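Arylesterase (Agrobacterium tumefaciens, PDB 3DCI) probably hydrolyses ester bonds as a member of the GDSL-like (SGNH) hydrolase family, and binds zinc in the crystal. Local coordinates at residues Val105-Gly110 and Pro148-Val153; Val26-Asp31 and Ala63-Glu68; Asn87-Leu92 and Ala133-Thr138; Ile152-Pro157 and Phe193-Ser198; Cys98-Asp103 and Glu137-Lys142. All blocks are in the same frame, centred on the assembly; numbering follows the deposited sequence.

Contact 1 of 5, residues Val105-Gly110 and Pro148-Val153; sequences VIIMLG and PKLLIV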
# COMPACT_ATOMS: atom_id res chain seq x y z
N VAL A 105 19.40 -9.93 -17.05
CA VAL A 105 19.12 -9.74 -15.66
C VAL A 105 19.61 -10.99 -14.94
O VAL A 105 19.31 -12.12 -15.35
CB VAL A 105 17.59 -9.55 -15.40
CG1 VAL A 105 17.28 -9.53 -13.88
CG2 VAL A 105 17.07 -8.30 -16.14
N ILE A 106 20.35 -10.78 -13.86
CA ILE A 106 20.79 -11.86 -12.98
C ILE A 106 20.11 -11.65 -11.63
O ILE A 106 20.17 -10.56 -11.06
CB ILE A 106 22.32 -11.87 -12.76
CG1 ILE A 106 23.11 -11.90 -14.08
CG2 ILE A 106 22.71 -13.11 -11.86
CD1 ILE A 106 24.69 -11.78 -13.91
N ILE A 107 19.45 -12.67 -11.11
CA ILE A 107 18.77 -12.54 -9.82
C ILE A 107 19.28 -13.61 -8.87
O ILE A 107 19.17 -14.79 -9.18
CB ILE A 107 17.24 -12.70 -9.93
CG1 ILE A 107 16.67 -11.75 -10.98
CG2 ILE A 107 16.56 -12.52 -8.53
CD1 ILE A 107 15.16 -11.88 -11.18
N MSE A 108 19.86 -13.18 -7.75
CA MSE A 108 20.21 -14.05 -6.65
C MSE A 108 19.40 -13.68 -5.40
O MSE A 108 19.71 -12.72 -4.71
CB MSE A 108 21.70 -14.03 -6.34
CG MSE A 108 22.11 -15.14 -5.35
SE MSE A 108 24.06 -15.39 -5.21
CE MSE A 108 24.47 -13.91 -4.07
N LEU A 109 18.36 -14.47 -5.13
CA LEU A 109 17.44 -14.24 -4.02
C LEU A 109 16.91 -15.56 -3.52
O LEU A 109 17.01 -16.59 -4.23
CB LEU A 109 16.25 -13.36 -4.44
CG LEU A 109 16.52 -11.88 -4.72
CD1 LEU A 109 15.31 -11.22 -5.40
CD2 LEU A 109 16.95 -11.10 -3.47
N GLY A 110 16.37 -15.54 -2.31
CA GLY A 110 15.77 -16.73 -1.69
C GLY A 110 16.13 -16.90 -0.23
O GLY A 110 15.36 -17.50 0.55
N PRO A 148 15.29 -8.60 -21.86
CA PRO A 148 16.55 -9.21 -21.45
C PRO A 148 16.47 -10.73 -21.28
O PRO A 148 15.40 -11.26 -21.02
CB PRO A 148 16.83 -8.57 -20.07
CG PRO A 148 15.71 -7.65 -19.79
CD PRO A 148 14.63 -7.89 -20.76
N LYS A 149 17.63 -11.39 -21.36
CA LYS A 149 17.78 -12.75 -20.91
C LYS A 149 17.79 -12.76 -19.39
O LYS A 149 17.93 -11.70 -18.77
CB LYS A 149 19.06 -13.36 -21.48
CG LYS A 149 18.95 -13.63 -22.97
CD LYS A 149 20.32 -13.80 -23.61
CE LYS A 149 20.20 -13.99 -25.12
NZ LYS A 149 19.29 -15.16 -25.45
N LEU A 150 17.62 -13.94 -18.80
CA LEU A 150 17.55 -14.10 -17.35
C LEU A 150 18.45 -15.25 -16.91
O LEU A 150 18.42 -16.33 -17.48
CB LEU A 150 16.10 -14.38 -16.91
CG LEU A 150 15.82 -14.62 -15.43
CD1 LEU A 150 16.17 -13.38 -14.60
CD2 LEU A 150 14.37 -15.05 -15.19
N LEU A 151 19.21 -14.99 -15.86
CA LEU A 151 19.99 -15.98 -15.17
C LEU A 151 19.52 -15.98 -13.72
O LEU A 151 19.62 -14.97 -13.03
CB LEU A 151 21.46 -15.64 -15.28
CG LEU A 151 22.48 -16.49 -14.51
CD1 LEU A 151 22.41 -17.99 -14.88
CD2 LEU A 151 23.89 -15.91 -14.76
N ILE A 152 18.93 -17.11 -13.32
CA ILE A 152 18.41 -17.37 -11.98
C ILE A 152 19.57 -18.00 -11.21
O ILE A 152 20.10 -18.99 -11.66
CB ILE A 152 17.20 -18.36 -12.06
CG1 ILE A 152 16.02 -17.67 -12.76
CG2 ILE A 152 16.78 -18.87 -10.68
CD1 ILE A 152 14.88 -18.67 -13.18
N VAL A 153 19.97 -17.38 -10.09
CA VAL A 153 21.07 -17.84 -9.28
C VAL A 153 20.60 -18.27 -7.88
O VAL A 153 19.99 -17.49 -7.13
CB VAL A 153 22.13 -16.76 -9.17
CG1 VAL A 153 23.31 -17.27 -8.31
CG2 VAL A 153 22.64 -16.34 -10.58
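Within V105-G110 and P148-V153, strands 105-108 and 149-153 lie parallel as neighbours in the middle of the five-stranded sheet, the short segment axes 16° apart and 4.8 Å at closest approach. The pairing is a regular parallel ladder: V105 N donates to K149 O, L151 N to V105 O (2.9 Å), I107 N to L151 O, and V153 N to I107 O (2.9 Å). The bonds are straight, with N-H...O angles of 160° or more. V105 O and L151 O each also receive a CA-H...O contact, from L150 CA and I106 CA respectively.

The two faces pack differently. On one, I106 CG2 is pressed against V153 CG2 at 3.5 Å, tighter than usual for carbon, while the selenium of selenomethionine M108 lies 3.7 Å from V153 CG1. V153 has CG1 anti to its backbone N (chi1 -179°), which turns one methyl to each of these partners. On the other face, L150 CD1 fills the angle between V105 CG1 and I107 CD1 (3.9 Å to the latter), and P148 lies alongside V105 CG2. Helices 212-229 and 51-59 pack on the I106 face, helix 122-138 on the I107 face. Backbone N-H and C=O groups thus satisfy each other in a buried, mainly aliphatic setting.

Contact 2 of 5, residues Val26-Asp31 and Ala63-Glu68; sequences VLAFGD and AKVHPE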
# COMPACT_ATOMS: atom_id res chain seq x y z
N VAL A 26 23.99 -5.42 -17.88
CA VAL A 26 23.60 -6.48 -17.00
C VAL A 26 23.09 -5.89 -15.71
O VAL A 26 23.74 -5.03 -15.13
CB VAL A 26 24.80 -7.41 -16.70
CG1 VAL A 26 24.42 -8.50 -15.70
CG2 VAL A 26 25.33 -8.03 -18.00
N LEU A 27 21.92 -6.34 -15.28
CA LEU A 27 21.40 -5.99 -13.96
C LEU A 27 21.71 -7.11 -12.99
O LEU A 27 21.38 -8.27 -13.23
CB LEU A 27 19.90 -5.72 -14.03
CG LEU A 27 19.16 -5.50 -12.71
CD1 LEU A 27 19.67 -4.23 -12.00
CD2 LEU A 27 17.64 -5.44 -12.96
N ALA A 28 22.38 -6.77 -11.90
CA ALA A 28 22.73 -7.71 -10.83
C ALA A 28 21.84 -7.45 -9.63
O ALA A 28 22.13 -6.59 -8.79
CB ALA A 28 24.20 -7.58 -10.45
N PHE A 29 20.78 -8.24 -9.52
CA PHE A 29 19.69 -7.98 -8.60
C PHE A 29 19.69 -9.00 -7.46
O PHE A 29 19.57 -10.20 -7.68
CB PHE A 29 18.36 -8.05 -9.39
CG PHE A 29 17.17 -7.49 -8.64
CD1 PHE A 29 17.00 -6.11 -8.50
CD2 PHE A 29 16.20 -8.33 -8.11
CE1 PHE A 29 15.94 -5.58 -7.81
CE2 PHE A 29 15.11 -7.82 -7.43
CZ PHE A 29 14.97 -6.44 -7.26
N GLY A 30 19.80 -8.52 -6.22
CA GLY A 30 19.89 -9.44 -5.09
C GLY A 30 19.66 -8.81 -3.75
O GLY A 30 19.09 -7.74 -3.65
N ASP A 31 20.14 -9.50 -2.73
CA ASP A 31 19.94 -9.07 -1.35
C ASP A 31 21.29 -8.68 -0.72
O ASP A 31 22.16 -8.21 -1.43
CB ASP A 31 19.17 -10.14 -0.57
CG ASP A 31 19.84 -11.49 -0.59
OD1 ASP A 31 21.10 -11.53 -0.73
OD2 ASP A 31 19.10 -12.53 -0.49
N ALA A 63 30.85 -6.02 -20.78
CA ALA A 63 29.59 -5.67 -20.16
C ALA A 63 29.75 -4.66 -19.03
O ALA A 63 30.78 -4.59 -18.37
CB ALA A 63 28.92 -6.91 -19.63
N LYS A 64 28.69 -3.88 -18.83
CA LYS A 64 28.53 -3.01 -17.69
C LYS A 64 27.53 -3.71 -16.77
O LYS A 64 26.45 -4.14 -17.23
CB LYS A 64 27.96 -1.67 -18.14
CG LYS A 64 27.79 -0.65 -17.07
CD LYS A 64 27.79 0.78 -17.63
CE LYS A 64 26.49 1.13 -18.46
NZ LYS A 64 25.99 2.54 -18.18
N VAL A 65 27.90 -3.87 -15.49
CA VAL A 65 27.01 -4.51 -14.49
C VAL A 65 26.49 -3.46 -13.50
O VAL A 65 27.27 -2.70 -12.94
CB VAL A 65 27.73 -5.65 -13.75
CG1 VAL A 65 26.78 -6.31 -12.72
CG2 VAL A 65 28.25 -6.69 -14.78
N HIS A 66 25.17 -3.38 -13.38
CA HIS A 66 24.52 -2.47 -12.45
C HIS A 66 24.15 -3.22 -11.17
O HIS A 66 23.24 -4.05 -11.17
CB HIS A 66 23.25 -1.86 -13.07
CG HIS A 66 23.50 -1.22 -14.40
ND1 HIS A 66 24.24 -0.07 -14.54
CD2 HIS A 66 23.11 -1.58 -15.65
CE1 HIS A 66 24.31 0.26 -15.82
NE2 HIS A 66 23.63 -0.64 -16.51
N PRO A 67 24.86 -2.91 -10.08
CA PRO A 67 24.59 -3.58 -8.80
C PRO A 67 23.31 -3.07 -8.12
O PRO A 67 23.12 -1.87 -7.96
CB PRO A 67 25.83 -3.28 -7.99
CG PRO A 67 26.38 -2.05 -8.57
CD PRO A 67 25.95 -1.94 -9.97
N GLU A 68 22.42 -3.98 -7.75
CA GLU A 68 21.19 -3.63 -7.03
C GLU A 68 20.96 -4.69 -5.97
O GLU A 68 20.05 -5.52 -6.07
CB GLU A 68 20.01 -3.52 -8.00
CG GLU A 68 20.14 -2.47 -9.12
CD GLU A 68 20.11 -1.02 -8.67
OE1 GLU A 68 19.87 -0.71 -7.47
OE2 GLU A 68 20.33 -0.13 -9.54
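V26 O accepts the backbone N-H of H66 at 2.8 Å, nearly straight at hydrogen (173°), and V65 CA adds a CA-H...O contact to the same oxygen. This bond belongs to a ladder of five between parallel strands 26-30 and 63-68. The other rungs run from V26 N to K64 O, from A28 N to H66 O, from E68 N to A28 O (2.8 Å) and, last, from G30 N to E68 O (3.0 Å), where the donor stands above the carbonyl plane.

On the face carrying L27, F29, H66 and E68, E68 CG lies beside its backbone N (chi1 -60°), 3.4 Å from L27 CD1, the two side chains crossing at about a right angle; the bend at chi2 then turns the carboxylate away. F29 CD1 rests 4.0 Å from E68 CB, the ring and carboxylate planes being 47° apart. The carboxylate is held elsewhere: OE2 is bonded to H99 NE2, and OE1 makes a weak bond to H99 of a second subunit. The other face is aliphatic, with A28 CB 3.7 Å from V65 CG1 and V26 CG2 beside A63 CB.

The segment 63-68 forms one border of the sheet within this chain, and V26-G30 also bonds to strand 104-108 on its far side. Helix 51-59 packs over A28 and V65, and helix 88-99 over L27 and F29, where the H99 ring stacks on H66.

Contact 3 of 5, residues Asn87-Leu92 and Ala133-Thr138; sequences NGARAL and AQIVET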
# COMPACT_ATOMS: atom_id res chain seq x y z
N ASN A 87 10.43 -5.75 -0.92
CA ASN A 87 9.70 -6.55 -1.87
C ASN A 87 10.49 -6.52 -3.16
O ASN A 87 10.64 -5.46 -3.78
CB ASN A 87 8.26 -6.01 -2.06
CG ASN A 87 7.43 -6.88 -2.97
OD1 ASN A 87 7.89 -7.25 -4.06
ND2 ASN A 87 6.24 -7.29 -2.51
N GLY A 88 11.04 -7.66 -3.54
CA GLY A 88 11.86 -7.74 -4.73
C GLY A 88 11.13 -7.43 -6.03
O GLY A 88 11.71 -6.87 -6.92
N ALA A 89 9.87 -7.77 -6.13
CA ALA A 89 9.14 -7.56 -7.38
C ALA A 89 8.92 -6.07 -7.68
O ALA A 89 9.03 -5.63 -8.83
CB ALA A 89 7.83 -8.34 -7.34
N ARG A 90 8.59 -5.28 -6.64
CA ARG A 90 8.35 -3.85 -6.82
C ARG A 90 9.65 -3.15 -7.20
O ARG A 90 9.68 -2.31 -8.09
CB ARG A 90 7.81 -3.21 -5.52
CG ARG A 90 6.34 -2.78 -5.57
CD ARG A 90 5.36 -3.92 -5.61
NE ARG A 90 5.25 -4.52 -6.94
CZ ARG A 90 4.81 -5.76 -7.19
NH1 ARG A 90 4.42 -6.57 -6.20
NH2 ARG A 90 4.78 -6.20 -8.45
N ALA A 91 10.72 -3.52 -6.50
CA ALA A 91 12.04 -2.95 -6.77
C ALA A 91 12.60 -3.41 -8.11
O ALA A 91 13.38 -2.67 -8.73
CB ALA A 91 13.03 -3.31 -5.66
N LEU A 92 12.27 -4.64 -8.53
CA LEU A 92 12.73 -5.14 -9.81
C LEU A 92 12.15 -4.32 -10.93
O LEU A 92 12.86 -3.94 -11.85
CB LEU A 92 12.40 -6.62 -10.02
CG LEU A 92 12.82 -7.22 -11.37
CD1 LEU A 92 14.32 -7.00 -11.62
CD2 LEU A 92 12.44 -8.68 -11.45
N ALA A 133 10.66 -13.77 -12.82
CA ALA A 133 10.87 -14.18 -14.20
C ALA A 133 9.77 -13.62 -15.12
O ALA A 133 10.06 -13.04 -16.16
CB ALA A 133 10.98 -15.71 -14.31
N GLN A 134 8.52 -13.76 -14.71
CA GLN A 134 7.39 -13.24 -15.50
C GLN A 134 7.46 -11.73 -15.66
O GLN A 134 7.15 -11.19 -16.74
CB GLN A 134 6.06 -13.57 -14.84
CG GLN A 134 5.71 -15.03 -14.84
CD GLN A 134 4.46 -15.33 -13.99
OE1 GLN A 134 3.95 -14.49 -13.19
NE2 GLN A 134 3.99 -16.55 -14.14
N ILE A 135 7.85 -11.05 -14.60
CA ILE A 135 8.04 -9.60 -14.66
C ILE A 135 9.09 -9.22 -15.70
O ILE A 135 8.86 -8.34 -16.54
CB ILE A 135 8.41 -9.02 -13.28
CG1 ILE A 135 7.18 -9.08 -12.36
CG2 ILE A 135 8.96 -7.55 -13.42
CD1 ILE A 135 7.39 -8.65 -10.88
N VAL A 136 10.25 -9.88 -15.66
CA VAL A 136 11.33 -9.60 -16.61
C VAL A 136 10.83 -9.84 -18.04
O VAL A 136 11.08 -9.02 -18.93
CB VAL A 136 12.60 -10.47 -16.33
CG1 VAL A 136 13.59 -10.37 -17.50
CG2 VAL A 136 13.27 -10.13 -14.94
N GLU A 137 10.15 -10.98 -18.26
CA GLU A 137 9.64 -11.38 -19.57
C GLU A 137 8.64 -10.39 -20.16
O GLU A 137 8.66 -10.09 -21.36
CB GLU A 137 8.99 -12.77 -19.53
CG GLU A 137 9.95 -13.95 -19.25
CD GLU A 137 9.23 -15.26 -18.76
OE1 GLU A 137 7.96 -15.29 -18.77
OE2 GLU A 137 9.92 -16.24 -18.36
N THR A 138 7.75 -9.87 -19.33
CA THR A 138 6.59 -9.16 -19.83
C THR A 138 6.62 -7.65 -19.58
O THR A 138 5.69 -6.96 -19.99
CB THR A 138 5.32 -9.76 -19.18
OG1 THR A 138 5.39 -9.53 -17.78
CG2 THR A 138 5.26 -11.25 -19.46
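Mainly aliphatic contacts join N87-L92 to A133-T138; no hydrogen bond crosses between these helices. Their short axes are 10.4 Å apart at closest approach and run 19° from parallel. I135 reaches furthest over: with CG1 anti to its carbonyl carbon (chi1 -71°) and chi2 extended, its CD1 touches A89 CB at 3.6 Å, with the R90 guanidinium nearby. L92 comes from the other helix and slides past I135 in the opposite direction. Its CD2 meets V136 CG2 at 3.9 Å, these two side chains crossing at about a right angle, and approaches I135 CG2 at 4.2 Å.

Polar bonding serves each helix separately. At the start of helix 88-99, N87 is the N-cap: OD1 accepts weak bonds from A89 N (2.9 Å) and R90 N. The guanidinium of R90 lies over A89 CB with one face and forms a salt bridge with E93. At the end of helix 122-138, Q134 O is gripped by both T138 N and T138 OG1 (2.6 Å), which arrive from opposite faces of its carbonyl plane.

L92 also packs on L27 and F29 of strand 24-30, placing this pair of nearly parallel helices on one side of the sheet. Such a layer belongs to the alpha/beta/alpha sandwich of SGNH hydrolases.

Contact 4 of 5, residues Ile152-Pro157 and Phe193-Ser198; sequences IVAPPP and FFDAGS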
# COMPACT_ATOMS: atom_id res chain seq x y z
N ILE A 152 18.93 -17.11 -13.32
CA ILE A 152 18.41 -17.37 -11.98
C ILE A 152 19.57 -18.00 -11.21
O ILE A 152 20.10 -18.99 -11.66
CB ILE A 152 17.20 -18.36 -12.06
CG1 ILE A 152 16.02 -17.67 -12.76
CG2 ILE A 152 16.78 -18.87 -10.68
CD1 ILE A 152 14.88 -18.67 -13.18
N VAL A 153 19.97 -17.38 -10.09
CA VAL A 153 21.07 -17.84 -9.28
C VAL A 153 20.60 -18.27 -7.88
O VAL A 153 19.99 -17.49 -7.13
CB VAL A 153 22.13 -16.76 -9.17
CG1 VAL A 153 23.31 -17.27 -8.31
CG2 VAL A 153 22.64 -16.34 -10.58
N ALA A 154 20.88 -19.53 -7.53
CA ALA A 154 20.55 -20.02 -6.20
C ALA A 154 21.67 -19.54 -5.28
O ALA A 154 22.84 -19.70 -5.62
CB ALA A 154 20.43 -21.55 -6.18
N PRO A 155 21.31 -18.94 -4.12
CA PRO A 155 22.33 -18.50 -3.19
C PRO A 155 22.96 -19.70 -2.49
O PRO A 155 22.34 -20.76 -2.41
CB PRO A 155 21.54 -17.63 -2.20
CG PRO A 155 20.19 -18.22 -2.18
CD PRO A 155 19.96 -18.65 -3.61
N PRO A 156 24.17 -19.55 -1.98
CA PRO A 156 24.76 -20.69 -1.27
C PRO A 156 23.90 -21.03 -0.06
O PRO A 156 23.35 -20.12 0.55
CB PRO A 156 26.12 -20.17 -0.82
CG PRO A 156 26.39 -19.00 -1.71
CD PRO A 156 25.07 -18.39 -1.98
N PRO A 157 23.73 -22.33 0.26
CA PRO A 157 22.89 -22.70 1.39
C PRO A 157 23.42 -22.23 2.74
O PRO A 157 24.63 -22.01 2.90
CB PRO A 157 22.86 -24.23 1.33
CG PRO A 157 24.03 -24.62 0.53
CD PRO A 157 24.27 -23.50 -0.43
N PHE A 193 20.43 -21.05 -15.36
CA PHE A 193 20.53 -21.26 -13.92
C PHE A 193 21.96 -21.40 -13.52
O PHE A 193 22.74 -22.03 -14.23
CB PHE A 193 19.77 -22.51 -13.50
CG PHE A 193 20.10 -22.97 -12.11
CD1 PHE A 193 19.59 -22.29 -11.01
CD2 PHE A 193 20.94 -24.05 -11.91
CE1 PHE A 193 19.93 -22.70 -9.70
CE2 PHE A 193 21.26 -24.45 -10.61
CZ PHE A 193 20.77 -23.79 -9.53
N PHE A 194 22.32 -20.84 -12.38
CA PHE A 194 23.61 -21.15 -11.77
C PHE A 194 23.44 -21.36 -10.27
O PHE A 194 22.71 -20.61 -9.62
CB PHE A 194 24.62 -20.03 -12.04
CG PHE A 194 26.02 -20.37 -11.60
CD1 PHE A 194 26.84 -21.14 -12.40
CD2 PHE A 194 26.52 -19.88 -10.40
CE1 PHE A 194 28.13 -21.44 -12.00
CE2 PHE A 194 27.82 -20.18 -10.01
CZ PHE A 194 28.60 -20.96 -10.79
N ASP A 195 24.11 -22.38 -9.73
CA ASP A 195 24.13 -22.62 -8.29
C ASP A 195 25.36 -21.99 -7.64
O ASP A 195 26.45 -22.52 -7.71
CB ASP A 195 24.10 -24.12 -7.99
CG ASP A 195 24.07 -24.41 -6.49
OD1 ASP A 195 23.78 -23.49 -5.67
OD2 ASP A 195 24.34 -25.56 -6.11
N ALA A 196 25.17 -20.84 -6.98
CA ALA A 196 26.27 -20.15 -6.28
C ALA A 196 26.87 -21.00 -5.18
O ALA A 196 28.03 -20.82 -4.83
CB ALA A 196 25.81 -18.79 -5.73
N GLY A 197 26.09 -21.94 -4.63
CA GLY A 197 26.60 -22.90 -3.66
C GLY A 197 27.65 -23.86 -4.19
O GLY A 197 28.35 -24.50 -3.42
N SER A 198 27.74 -23.99 -5.52
CA SER A 198 28.73 -24.87 -6.14
C SER A 198 30.12 -24.27 -6.08
O SER A 198 31.08 -24.98 -6.31
CB SER A 198 28.37 -25.15 -7.61
OG SER A 198 28.45 -23.95 -8.38
O HOH W 1 22.54 -23.32 -3.30
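F193 has CG anti to its backbone N (chi1 166°) with the ring turned by chi2 75°, which lays the ring along strand 152-154: CD1 comes to 3.4 Å from I152 O, and A154 CB sits at the ring edge, 3.7 Å from CE1. D195 is likewise extended (chi1 -178°), bringing OD1 close to A154 and the proline run beyond it.

Beneath these side chains the parallel strands pair through F194 N to I152 O (3.0 Å) and A154 N to F194 O. A third bond, A196 N to A154 O (2.9 Å), lies in the carbonyl plane and carries the pairing into the 3-10 segment 196-198. D195 OD1 accepts G197 N from above the carboxylate plane, an Asx turn. The same oxygen accepts a hydrogen bond from a water that also donates to P155 O, both at 2.7 Å, so a single water bridges the two segments where the strands end. D195 O, in turn, accepts from S198 N and S198 OG.

Past the bridge, P156 CD packs on A196 CB, and P156 CA reaches G197 CA at 3.7 Å. Strand 192-195, which begins with H192 of the zinc site, is the outermost strand at this border of the sheet within the chain. Y182 of helix 178-189 packs on I152 and F193, whereas helix 212-229 takes F194, A196 and P156.

Contact 5 of 5, residues Cys98-Asp103 and Glu137-Lys142; sequences CHMPLD and ETFIYK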
# COMPACT_ATOMS: atom_id res chain seq x y z
N CYS A 98 14.87 1.85 -14.66
CA CYS A 98 16.02 2.72 -14.51
C CYS A 98 17.16 2.33 -15.46
O CYS A 98 17.94 3.19 -15.89
CB CYS A 98 16.55 2.69 -13.08
SG CYS A 98 15.57 3.71 -11.95
N HIS A 99 17.26 1.05 -15.75
CA HIS A 99 18.45 0.54 -16.43
C HIS A 99 18.19 -0.03 -17.81
O HIS A 99 19.13 -0.31 -18.53
CB HIS A 99 19.16 -0.46 -15.54
CG HIS A 99 19.59 0.12 -14.24
ND1 HIS A 99 20.51 1.15 -14.16
CD2 HIS A 99 19.18 -0.11 -12.97
CE1 HIS A 99 20.65 1.51 -12.90
NE2 HIS A 99 19.86 0.77 -12.16
N MSE A 100 16.93 -0.20 -18.19
CA MSE A 100 16.63 -0.57 -19.57
C MSE A 100 17.21 0.42 -20.58
O MSE A 100 17.33 1.60 -20.28
CB MSE A 100 15.12 -0.66 -19.79
CG MSE A 100 14.39 0.67 -19.69
SE MSE A 100 12.48 0.36 -19.76
CE MSE A 100 11.82 2.18 -19.58
N PRO A 101 17.56 -0.05 -21.78
CA PRO A 101 17.54 -1.44 -22.21
C PRO A 101 18.66 -2.31 -21.61
O PRO A 101 19.82 -1.89 -21.51
CB PRO A 101 17.67 -1.33 -23.74
CG PRO A 101 18.50 -0.13 -23.96
CD PRO A 101 17.96 0.85 -22.87
N LEU A 102 18.29 -3.52 -21.22
CA LEU A 102 19.18 -4.45 -20.55
C LEU A 102 19.33 -5.70 -21.41
O LEU A 102 18.37 -6.17 -22.02
CB LEU A 102 18.58 -4.84 -19.21
CG LEU A 102 18.75 -3.84 -18.08
CD1 LEU A 102 17.69 -4.12 -17.02
CD2 LEU A 102 20.21 -3.89 -17.55
N ASP A 103 20.53 -6.26 -21.45
CA ASP A 103 20.72 -7.50 -22.20
C ASP A 103 20.48 -8.73 -21.34
O ASP A 103 20.08 -9.77 -21.84
CB ASP A 103 22.11 -7.52 -22.80
CG ASP A 103 22.34 -6.37 -23.72
OD1 ASP A 103 21.72 -6.36 -24.78
OD2 ASP A 103 23.15 -5.48 -23.38
N GLU A 137 10.15 -10.98 -18.26
CA GLU A 137 9.64 -11.38 -19.57
C GLU A 137 8.64 -10.39 -20.16
O GLU A 137 8.66 -10.09 -21.36
CB GLU A 137 8.99 -12.77 -19.53
CG GLU A 137 9.95 -13.95 -19.25
CD GLU A 137 9.23 -15.26 -18.76
OE1 GLU A 137 7.96 -15.29 -18.77
OE2 GLU A 137 9.92 -16.24 -18.36
N THR A 138 7.75 -9.87 -19.33
CA THR A 138 6.59 -9.16 -19.83
C THR A 138 6.62 -7.65 -19.58
O THR A 138 5.69 -6.96 -19.99
CB THR A 138 5.32 -9.76 -19.18
OG1 THR A 138 5.39 -9.53 -17.78
CG2 THR A 138 5.26 -11.25 -19.46
N PHE A 139 7.68 -7.12 -18.97
CA PHE A 139 7.78 -5.67 -18.68
C PHE A 139 7.62 -4.81 -19.94
O PHE A 139 7.97 -5.23 -21.01
CB PHE A 139 9.12 -5.38 -18.04
CG PHE A 139 9.21 -4.05 -17.32
CD1 PHE A 139 8.68 -3.89 -16.06
CD2 PHE A 139 9.87 -2.98 -17.91
CE1 PHE A 139 8.78 -2.71 -15.38
CE2 PHE A 139 9.99 -1.77 -17.24
CZ PHE A 139 9.44 -1.63 -15.96
N ILE A 140 7.11 -3.59 -19.80
CA ILE A 140 6.98 -2.66 -20.95
C ILE A 140 8.31 -1.94 -21.09
O ILE A 140 8.56 -0.94 -20.40
CB ILE A 140 5.83 -1.62 -20.79
CG1 ILE A 140 4.50 -2.33 -20.51
CG2 ILE A 140 5.70 -0.74 -22.07
CD1 ILE A 140 4.00 -3.23 -21.66
N TYR A 141 9.18 -2.48 -21.93
CA TYR A 141 10.50 -1.92 -22.17
C TYR A 141 10.46 -0.83 -23.26
O TYR A 141 9.55 -0.80 -24.10
CB TYR A 141 11.49 -3.04 -22.56
CG TYR A 141 11.75 -4.09 -21.47
CD1 TYR A 141 12.50 -3.78 -20.36
CD2 TYR A 141 11.27 -5.38 -21.60
CE1 TYR A 141 12.76 -4.74 -19.38
CE2 TYR A 141 11.49 -6.33 -20.62
CZ TYR A 141 12.23 -6.01 -19.51
OH TYR A 141 12.46 -6.96 -18.54
N LYS A 142 11.43 0.08 -23.19
CA LYS A 142 11.67 1.06 -24.24
C LYS A 142 13.04 0.74 -24.83
O LYS A 142 14.07 0.91 -24.15
CB LYS A 142 11.65 2.51 -23.70
CG LYS A 142 10.38 2.92 -22.96
CD LYS A 142 10.57 4.32 -22.41
CE LYS A 142 9.31 4.85 -21.75
NZ LYS A 142 8.36 5.35 -22.77
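Selenomethionine M100 carries this contact, reaching from the end of helix 88-99 into the loop that follows helix 122-138. Its CG stands between backbone N and carbonyl carbon (chi1 67°), and the chain beyond is fully extended (chi2 -173°, chi3 179°), so that SE and CE are delivered past Y141 to K142. SE sits at the edge of the F139 ring, 4.1 Å from CE2, a Met-aromatic contact; a second such contact, to the Y141 ring, is oblique. M100 CB meets the edge of that ring at CD1 (4.1 Å).

K142 receives the terminal methyl: CE lies 3.7 Å from K142 CG and 3.8 Å from CD, the two chains crossing at a slant. Only at chi4 does the lysine bend, and its end leads away from M100. SE also comes to 3.6 Å from K142 N, a buried amide with no hydrogen-bond partner in the model. F139 packs its CB over one face of Y141, whose hydroxyl is bonded to V136 O, fixing the ring that M100 borders. P101, preceded by a cis peptide bond, contributes its CD, 4.1 Å from K142 O.

Both segments leave their helices here, near a subunit interface: M100 O accepts from W35 NE1 of a second subunit. L96 of helix 88-99 packs against F139 and Y141, and L102 leads on to strand 104-108 beside strand 24-30.

From the N terminus, contact 2 closes first, joining strand 24-30 to 63-69 across the loop that holds helix 51-59. Contact 3 pairs helix 88-99 with helix 122-138, and contact 5 joins the loops that leave them; it opens inside the loop of contact 3 and ends a few residues beyond it, their last segments sharing E137 and T138. Contact 1 crosses both, since 105-110 falls inside their loops and 148-153 beyond them. Contact 4 begins on I152 and V153, where contact 1 ends, and adds strand 192-195. Contacts 2, 1 and 4 thus build the sheet, with I106 bonded to L27 and F29, while contact 3 lies on one side of it.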